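Long-range contacts in monovalent Na+/H+ antiporter subunit A (Dietzia sp. DQ12-45-1b, PDB 7D3U), which probably exchanges sodium ions for protons across the cell membrane as part of the multisubunit Mrp complex: residues V49-S54 and L67-L72; P71-F76 and L250-E255. All blocks are in the same frame, centred on the assembly; numbering follows the deposited sequence.

Contact 1 of 2, residues V49-S54 and L67-L72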
ATOM      1  N   VAL B  49       7.504 -53.763  16.488  1.00 87.77           N
ATOM      2  CA  VAL B  49       8.641 -52.950  16.893  1.00 87.77           C
ATOM      3  C   VAL B  49       9.061 -51.973  15.804  1.00 87.77           C
ATOM      4  O   VAL B  49       9.732 -50.979  16.092  1.00 87.77           O
ATOM      5  CB  VAL B  49       9.812 -53.873  17.302  1.00 87.77           C
ATOM      6  CG1 VAL B  49      10.199 -54.788  16.152  1.00 87.77           C
ATOM      7  CG2 VAL B  49      11.006 -53.072  17.812  1.00 87.77           C
ATOM      8  N   ASP B  50       8.675 -52.219  14.550  1.00 88.65           N
ATOM      9  CA  ASP B  50       9.030 -51.320  13.447  1.00 88.65           C
ATOM     10  C   ASP B  50       7.884 -51.323  12.436  1.00 88.65           C
ATOM     11  O   ASP B  50       7.813 -52.191  11.562  1.00 88.65           O
ATOM     12  CB  ASP B  50      10.347 -51.732  12.805  1.00 88.65           C
ATOM     13  CG  ASP B  50      10.964 -50.622  11.973  1.00 88.65           C
ATOM     14  OD1 ASP B  50      10.219 -49.732  11.512  1.00 88.65           O
ATOM     15  OD2 ASP B  50      12.196 -50.642  11.775  1.00 88.65           O
ATOM     16  N   THR B  51       6.993 -50.343  12.561  1.00 87.39           N
ATOM     17  CA  THR B  51       5.908 -50.130  11.615  1.00 87.39           C
ATOM     18  C   THR B  51       6.022 -48.730  11.036  1.00 87.39           C
ATOM     19  O   THR B  51       6.376 -47.783  11.744  1.00 87.39           O
ATOM     20  CB  THR B  51       4.537 -50.297  12.269  1.00 87.39           C
ATOM     21  OG1 THR B  51       4.406 -49.361  13.346  1.00 87.39           O
ATOM     22  CG2 THR B  51       4.379 -51.694  12.811  1.00 87.39           C
ATOM     23  N   VAL B  52       5.718 -48.600   9.749  1.00 87.22           N
ATOM     24  CA  VAL B  52       5.771 -47.322   9.055  1.00 87.22           C
ATOM     25  C   VAL B  52       4.400 -47.067   8.449  1.00 87.22           C
ATOM     26  O   VAL B  52       4.042 -47.670   7.429  1.00 87.22           O
ATOM     27  CB  VAL B  52       6.861 -47.295   7.977  1.00 87.22           C
ATOM     28  CG1 VAL B  52       6.773 -46.010   7.185  1.00 87.22           C
ATOM     29  CG2 VAL B  52       8.232 -47.442   8.610  1.00 87.22           C
ATOM     30  N   ALA B  53       3.632 -46.186   9.077  1.00 85.88           N
ATOM     31  CA  ALA B  53       2.353 -45.741   8.547  1.00 85.88           C
ATOM     32  C   ALA B  53       2.524 -44.360   7.936  1.00 85.88           C
ATOM     33  O   ALA B  53       3.174 -43.488   8.522  1.00 85.88           O
ATOM     34  CB  ALA B  53       1.283 -45.707   9.638  1.00 85.88           C
ATOM     35  N   SER B  54       1.941 -44.160   6.757  1.00 86.34           N
ATOM     36  CA  SER B  54       2.114 -42.918   6.015  1.00 86.34           C
ATOM     37  C   SER B  54       0.820 -42.584   5.296  1.00 86.34           C
ATOM     38  O   SER B  54       0.331 -43.384   4.493  1.00 86.34           O
ATOM     39  CB  SER B  54       3.266 -43.031   5.014  1.00 86.34           C
ATOM     40  OG  SER B  54       2.948 -43.947   3.982  1.00 86.34           O
ATOM     41  N   LEU B  67       4.596 -41.628   9.919  1.00 81.56           N
ATOM     42  CA  LEU B  67       5.031 -41.939  11.271  1.00 81.56           C
ATOM     43  C   LEU B  67       5.772 -43.266  11.284  1.00 81.56           C
ATOM     44  O   LEU B  67       5.342 -44.236  10.653  1.00 81.56           O
ATOM     45  CB  LEU B  67       3.840 -42.003  12.226  1.00 81.56           C
ATOM     46  CG  LEU B  67       2.751 -40.947  12.054  1.00 81.56           C
ATOM     47  CD1 LEU B  67       1.683 -41.143  13.107  1.00 81.56           C
ATOM     48  CD2 LEU B  67       3.322 -39.545  12.134  1.00 81.56           C
ATOM     49  N   SER B  68       6.886 -43.305  12.006  1.00 81.28           N
ATOM     50  CA  SER B  68       7.672 -44.516  12.170  1.00 81.28           C
ATOM     51  C   SER B  68       7.919 -44.753  13.650  1.00 81.28           C
ATOM     52  O   SER B  68       8.008 -43.809  14.438  1.00 81.28           O
ATOM     53  CB  SER B  68       9.006 -44.436  11.427  1.00 81.28           C
ATOM     54  OG  SER B  68       9.959 -45.313  11.997  1.00 81.28           O
ATOM     55  N   LEU B  69       8.038 -46.023  14.020  1.00 80.97           N
ATOM     56  CA  LEU B  69       8.174 -46.429  15.414  1.00 80.97           C
ATOM     57  C   LEU B  69       9.423 -47.283  15.594  1.00 80.97           C
ATOM     58  O   LEU B  69       9.396 -48.354  16.199  1.00 80.97           O
ATOM     59  CB  LEU B  69       6.918 -47.164  15.877  1.00 80.97           C
ATOM     60  CG  LEU B  69       6.879 -47.739  17.295  1.00 80.97           C
ATOM     61  CD1 LEU B  69       6.981 -46.629  18.314  1.00 80.97           C
ATOM     62  CD2 LEU B  69       5.608 -48.534  17.519  1.00 80.97           C
ATOM     63  N   ASP B  70      10.547 -46.818  15.046  1.00 81.57           N
ATOM     64  CA  ASP B  70      11.817 -47.484  15.282  1.00 81.57           C
ATOM     65  C   ASP B  70      12.092 -47.544  16.784  1.00 81.57           C
ATOM     66  O   ASP B  70      11.576 -46.726  17.547  1.00 81.57           O
ATOM     67  CB  ASP B  70      12.943 -46.756  14.548  1.00 81.57           C
ATOM     68  CG  ASP B  70      13.012 -45.285  14.894  1.00 81.57           C
ATOM     69  OD1 ASP B  70      11.996 -44.738  15.368  1.00 81.57           O
ATOM     70  OD2 ASP B  70      14.080 -44.673  14.685  1.00 81.57           O
ATOM     71  N   PRO B  71      12.894 -48.514  17.233  1.00 81.95           N
ATOM     72  CA  PRO B  71      13.024 -48.749  18.683  1.00 81.95           C
ATOM     73  C   PRO B  71      13.407 -47.522  19.493  1.00 81.95           C
ATOM     74  O   PRO B  71      13.013 -47.425  20.664  1.00 81.95           O
ATOM     75  CB  PRO B  71      14.102 -49.833  18.755  1.00 81.95           C
ATOM     76  CG  PRO B  71      13.966 -50.565  17.473  1.00 81.95           C
ATOM     77  CD  PRO B  71      13.635 -49.519  16.452  1.00 81.95           C
ATOM     78  N   LEU B  72      14.160 -46.583  18.919  1.00 79.31           N
ATOM     79  CA  LEU B  72      14.409 -45.323  19.612  1.00 79.31           C
ATOM     80  C   LEU B  72      13.098 -44.611  19.913  1.00 79.31           C
ATOM     81  O   LEU B  72      12.862 -44.152  21.037  1.00 79.31           O
ATOM     82  CB  LEU B  72      15.329 -44.434  18.778  1.00 79.31           C
ATOM     83  CG  LEU B  72      15.389 -42.972  19.207  1.00 79.31           C
ATOM     84  CD1 LEU B  72      16.061 -42.853  20.559  1.00 79.31           C
ATOM     85  CD2 LEU B  72      16.122 -42.147  18.170  1.00 79.31           C
TER

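Contact 2 of 2, residues P71-F76 and L250-E255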
ATOM      1  N   PRO B  71      12.894 -48.514  17.233  1.00 81.95           N
ATOM      2  CA  PRO B  71      13.024 -48.749  18.683  1.00 81.95           C
ATOM      3  C   PRO B  71      13.407 -47.522  19.493  1.00 81.95           C
ATOM      4  O   PRO B  71      13.013 -47.425  20.664  1.00 81.95           O
ATOM      5  CB  PRO B  71      14.102 -49.833  18.755  1.00 81.95           C
ATOM      6  CG  PRO B  71      13.966 -50.565  17.473  1.00 81.95           C
ATOM      7  CD  PRO B  71      13.635 -49.519  16.452  1.00 81.95           C
ATOM      8  N   LEU B  72      14.160 -46.583  18.919  1.00 79.31           N
ATOM      9  CA  LEU B  72      14.409 -45.323  19.612  1.00 79.31           C
ATOM     10  C   LEU B  72      13.098 -44.611  19.913  1.00 79.31           C
ATOM     11  O   LEU B  72      12.862 -44.152  21.037  1.00 79.31           O
ATOM     12  CB  LEU B  72      15.329 -44.434  18.778  1.00 79.31           C
ATOM     13  CG  LEU B  72      15.389 -42.972  19.207  1.00 79.31           C
ATOM     14  CD1 LEU B  72      16.061 -42.853  20.559  1.00 79.31           C
ATOM     15  CD2 LEU B  72      16.122 -42.147  18.170  1.00 79.31           C
ATOM     16  N   ALA B  73      12.218 -44.526  18.914  1.00 78.99           N
ATOM     17  CA  ALA B  73      10.881 -44.015  19.170  1.00 78.99           C
ATOM     18  C   ALA B  73      10.112 -44.925  20.116  1.00 78.99           C
ATOM     19  O   ALA B  73       9.374 -44.437  20.971  1.00 78.99           O
ATOM     20  CB  ALA B  73      10.120 -43.842  17.857  1.00 78.99           C
ATOM     21  N   ARG B  74      10.282 -46.243  20.006  1.00 83.85           N
ATOM     22  CA  ARG B  74       9.549 -47.128  20.906  1.00 83.85           C
ATOM     23  C   ARG B  74       9.927 -46.887  22.360  1.00 83.85           C
ATOM     24  O   ARG B  74       9.135 -47.179  23.262  1.00 83.85           O
ATOM     25  CB  ARG B  74       9.786 -48.591  20.538  1.00 83.85           C
ATOM     26  CG  ARG B  74       8.700 -49.510  21.058  1.00 83.85           C
ATOM     27  CD  ARG B  74       9.073 -50.971  20.927  1.00 83.85           C
ATOM     28  NE  ARG B  74       7.892 -51.824  21.003  1.00 83.85           N
ATOM     29  CZ  ARG B  74       7.929 -53.140  21.170  1.00 83.85           C
ATOM     30  NH1 ARG B  74       6.801 -53.833  21.226  1.00 83.85           N
ATOM     31  NH2 ARG B  74       9.093 -53.764  21.281  1.00 83.85           N
ATOM     32  N   VAL B  75      11.124 -46.356  22.607  1.00 80.18           N
ATOM     33  CA  VAL B  75      11.512 -46.008  23.969  1.00 80.18           C
ATOM     34  C   VAL B  75      11.051 -44.596  24.320  1.00 80.18           C
ATOM     35  O   VAL B  75      10.597 -44.341  25.442  1.00 80.18           O
ATOM     36  CB  VAL B  75      13.033 -46.172  24.142  1.00 80.18           C
ATOM     37  CG1 VAL B  75      13.490 -45.573  25.457  1.00 80.18           C
ATOM     38  CG2 VAL B  75      13.412 -47.636  24.068  1.00 80.18           C
ATOM     39  N   PHE B  76      11.135 -43.663  23.370  1.00 79.21           N
ATOM     40  CA  PHE B  76      10.831 -42.275  23.702  1.00 79.21           C
ATOM     41  C   PHE B  76       9.334 -42.002  23.819  1.00 79.21           C
ATOM     42  O   PHE B  76       8.929 -41.212  24.677  1.00 79.21           O
ATOM     43  CB  PHE B  76      11.473 -41.335  22.687  1.00 79.21           C
ATOM     44  CG  PHE B  76      12.792 -40.783  23.140  1.00 79.21           C
ATOM     45  CD1 PHE B  76      13.924 -41.576  23.138  1.00 79.21           C
ATOM     46  CD2 PHE B  76      12.898 -39.481  23.590  1.00 79.21           C
ATOM     47  CE1 PHE B  76      15.137 -41.077  23.561  1.00 79.21           C
ATOM     48  CE2 PHE B  76      14.108 -38.977  24.014  1.00 79.21           C
ATOM     49  CZ  PHE B  76      15.229 -39.777  23.999  1.00 79.21           C
ATOM     50  N   LEU B 250      19.033 -35.056  18.697  1.00 71.36           N
ATOM     51  CA  LEU B 250      20.448 -35.399  18.610  1.00 71.36           C
ATOM     52  C   LEU B 250      20.657 -36.904  18.516  1.00 71.36           C
ATOM     53  O   LEU B 250      21.640 -37.356  17.920  1.00 71.36           O
ATOM     54  CB  LEU B 250      21.203 -34.837  19.811  1.00 71.36           C
ATOM     55  CG  LEU B 250      21.239 -33.314  19.876  1.00 71.36           C
ATOM     56  CD1 LEU B 250      22.187 -32.844  20.947  1.00 71.36           C
ATOM     57  CD2 LEU B 250      21.634 -32.742  18.533  1.00 71.36           C
ATOM     58  N   LEU B 251      19.753 -37.692  19.098  1.00 72.90           N
ATOM     59  CA  LEU B 251      19.879 -39.143  19.029  1.00 72.90           C
ATOM     60  C   LEU B 251      19.450 -39.673  17.669  1.00 72.90           C
ATOM     61  O   LEU B 251      20.060 -40.610  17.145  1.00 72.90           O
ATOM     62  CB  LEU B 251      19.048 -39.790  20.136  1.00 72.90           C
ATOM     63  CG  LEU B 251      19.799 -40.189  21.403  1.00 72.90           C
ATOM     64  CD1 LEU B 251      18.830 -40.402  22.548  1.00 72.90           C
ATOM     65  CD2 LEU B 251      20.607 -41.440  21.155  1.00 72.90           C
ATOM     66  N   ARG B 252      18.406 -39.085  17.084  1.00 75.58           N
ATOM     67  CA  ARG B 252      17.932 -39.529  15.779  1.00 75.58           C
ATOM     68  C   ARG B 252      18.947 -39.212  14.694  1.00 75.58           C
ATOM     69  O   ARG B 252      19.323 -40.087  13.906  1.00 75.58           O
ATOM     70  CB  ARG B 252      16.588 -38.876  15.461  1.00 75.58           C
ATOM     71  CG  ARG B 252      16.033 -39.236  14.099  1.00 75.58           C
ATOM     72  CD  ARG B 252      15.941 -40.740  13.922  1.00 75.58           C
ATOM     73  NE  ARG B 252      14.810 -41.302  14.651  1.00 75.58           N
ATOM     74  CZ  ARG B 252      13.646 -41.614  14.093  1.00 75.58           C
ATOM     75  NH1 ARG B 252      13.459 -41.419  12.796  1.00 75.58           N
ATOM     76  NH2 ARG B 252      12.669 -42.121  14.830  1.00 75.58           N
ATOM     77  N   PHE B 253      19.406 -37.965  14.638  1.00 74.22           N
ATOM     78  CA  PHE B 253      20.345 -37.541  13.611  1.00 74.22           C
ATOM     79  C   PHE B 253      21.764 -38.022  13.866  1.00 74.22           C
ATOM     80  O   PHE B 253      22.655 -37.715  13.069  1.00 74.22           O
ATOM     81  CB  PHE B 253      20.332 -36.018  13.485  1.00 74.22           C
ATOM     82  CG  PHE B 253      19.242 -35.501  12.603  1.00 74.22           C
ATOM     83  CD1 PHE B 253      19.421 -35.427  11.237  1.00 74.22           C
ATOM     84  CD2 PHE B 253      18.033 -35.096  13.137  1.00 74.22           C
ATOM     85  CE1 PHE B 253      18.418 -34.955  10.421  1.00 74.22           C
ATOM     86  CE2 PHE B 253      17.028 -34.623  12.325  1.00 74.22           C
ATOM     87  CZ  PHE B 253      17.220 -34.551  10.966  1.00 74.22           C
ATOM     88  N   SER B 254      22.001 -38.764  14.941  1.00 74.69           N
ATOM     89  CA  SER B 254      23.335 -39.276  15.208  1.00 74.69           C
ATOM     90  C   SER B 254      23.697 -40.466  14.332  1.00 74.69           C
ATOM     91  O   SER B 254      24.842 -40.924  14.384  1.00 74.69           O
ATOM     92  CB  SER B 254      23.467 -39.660  16.681  1.00 74.69           C
ATOM     93  OG  SER B 254      24.747 -40.202  16.941  1.00 74.69           O
ATOM     94  N   GLU B 255      22.762 -40.977  13.531  1.00 78.88           N
ATOM     95  CA  GLU B 255      23.095 -42.054  12.607  1.00 78.88           C
ATOM     96  C   GLU B 255      23.954 -41.559  11.455  1.00 78.88           C
ATOM     97  O   GLU B 255      24.822 -42.293  10.972  1.00 78.88           O
ATOM     98  CB  GLU B 255      21.820 -42.700  12.065  1.00 78.88           C
ATOM     99  CG  GLU B 255      22.066 -43.788  11.036  1.00 78.88           C
ATOM    100  CD  GLU B 255      20.858 -44.674  10.825  1.00 78.88           C
ATOM    101  OE1 GLU B 255      19.733 -44.233  11.145  1.00 78.88           O
ATOM    102  OE2 GLU B 255      21.031 -45.812  10.342  1.00 78.88           O
TER

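Contact 1 of 2, residues V49-S54 and L67-L72
Ala-53 and Leu-67 pair through both of their peptide groups. Ala-53 N gives its hydrogen to Leu-67 O at 3.0 Å, and Leu-67 N returns a bond to Ala-53 O at 2.7 Å; the second donor lies almost in line with the carbonyl, at a C=O...N angle of 177°. The adjacent pair, Val-52 and Ser-68, is non-hydrogen-bonded, with Val-52 CG2 4.2 Å from Ser-68 CB. Here CA-H groups supplement the amides: Val-52 CA approaches Leu-67 O, and Ser-68 CA approaches Thr-51 O at 3.5 Å. Thr-51 O also accepts a weak bond from Leu-69 N. These are the paired ends of an antiparallel beta hairpin, strands 52-56 and 63-68, where the second strand passes through Leu-69 and Asp-70 into helix 71-94. Ala-53 and Leu-67 share one face, on which Leu-67 packs against Thr-4 and Leu-7 of helix 2-23; Val-52 and Ser-68 occupy the other. Past the strands, Asp-70 takes the N-cap position and its carboxylate is salt-bridged through OD1 to Arg-252 NH2, while its backbone N reaches Ser-68 OG only weakly. Val-49 CG2, anti to its own backbone N, touches the ring of Pro-71 at CG, 3.9 Å away.

Contact 2 of 2, residues P71-F76 and L250-E255
With CG of Leu-72 set anti to its backbone N (chi1 165°), the branched end of this side chain extends across to helix 243-252, where its two methyl groups meet different residues. CD1 lies 4.2 Å from Leu-251 CD1, the two leucines crossing at a slant. CD2 comes to 3.8 Å from Arg-252 NE, close to the plane of the guanidinium and at its edge. Arg-252 also starts anti to its backbone N, but bends at chi2 (55°) and chi3 (76°); this folded course carries the guanidinium back toward helix 71-94, although the CB of the residue does not head there. Ala-73 CB sits at the same group, 4.3 Å from Arg-252 NH2 and again near the guanidinium plane. The contact thus sets the first turn of helix 71-94 beside residues 251-252 of helix 243-252, within a membrane helix bundle of the kind found in the related antiporter-like subunits of complex I. One turn after Leu-72, Phe-76 approaches Leu-251 at about a right angle, its CE1 3.9 Å from Leu-251 CD1. The Phe-76 ring also meets that of Tyr-248, and Leu-251 is backed by Met-315 of helix 312-341 and Ile-307 of helix 288-308. All five touching residues are buried. Asp-70 is the charged partner of Arg-252, which would be expected to offset the cost of placing a guanidinium among apolar side chains.

In the fold
Contact 1 and contact 2 follow one another along the chain and share Pro-71 and Leu-72, the first residues of helix 71-94. Their centres are 11 Å apart, on the same side of the chain's centre. Contact 1 is local and partly buried, pairing the open end of a hairpin, its segments 13 residues apart at the closest ends; contact 2 is buried and brings in helix 243-252 from 174 residues further on. The salt bridge between Asp-70 and Arg-252 ties the two, and Leu-69 CD1 packs 3.7 Å from Arg-74 CA. The start of helix 71-94 is thereby joined both to the hairpin that precedes it and to helix 243-252 of the bundle.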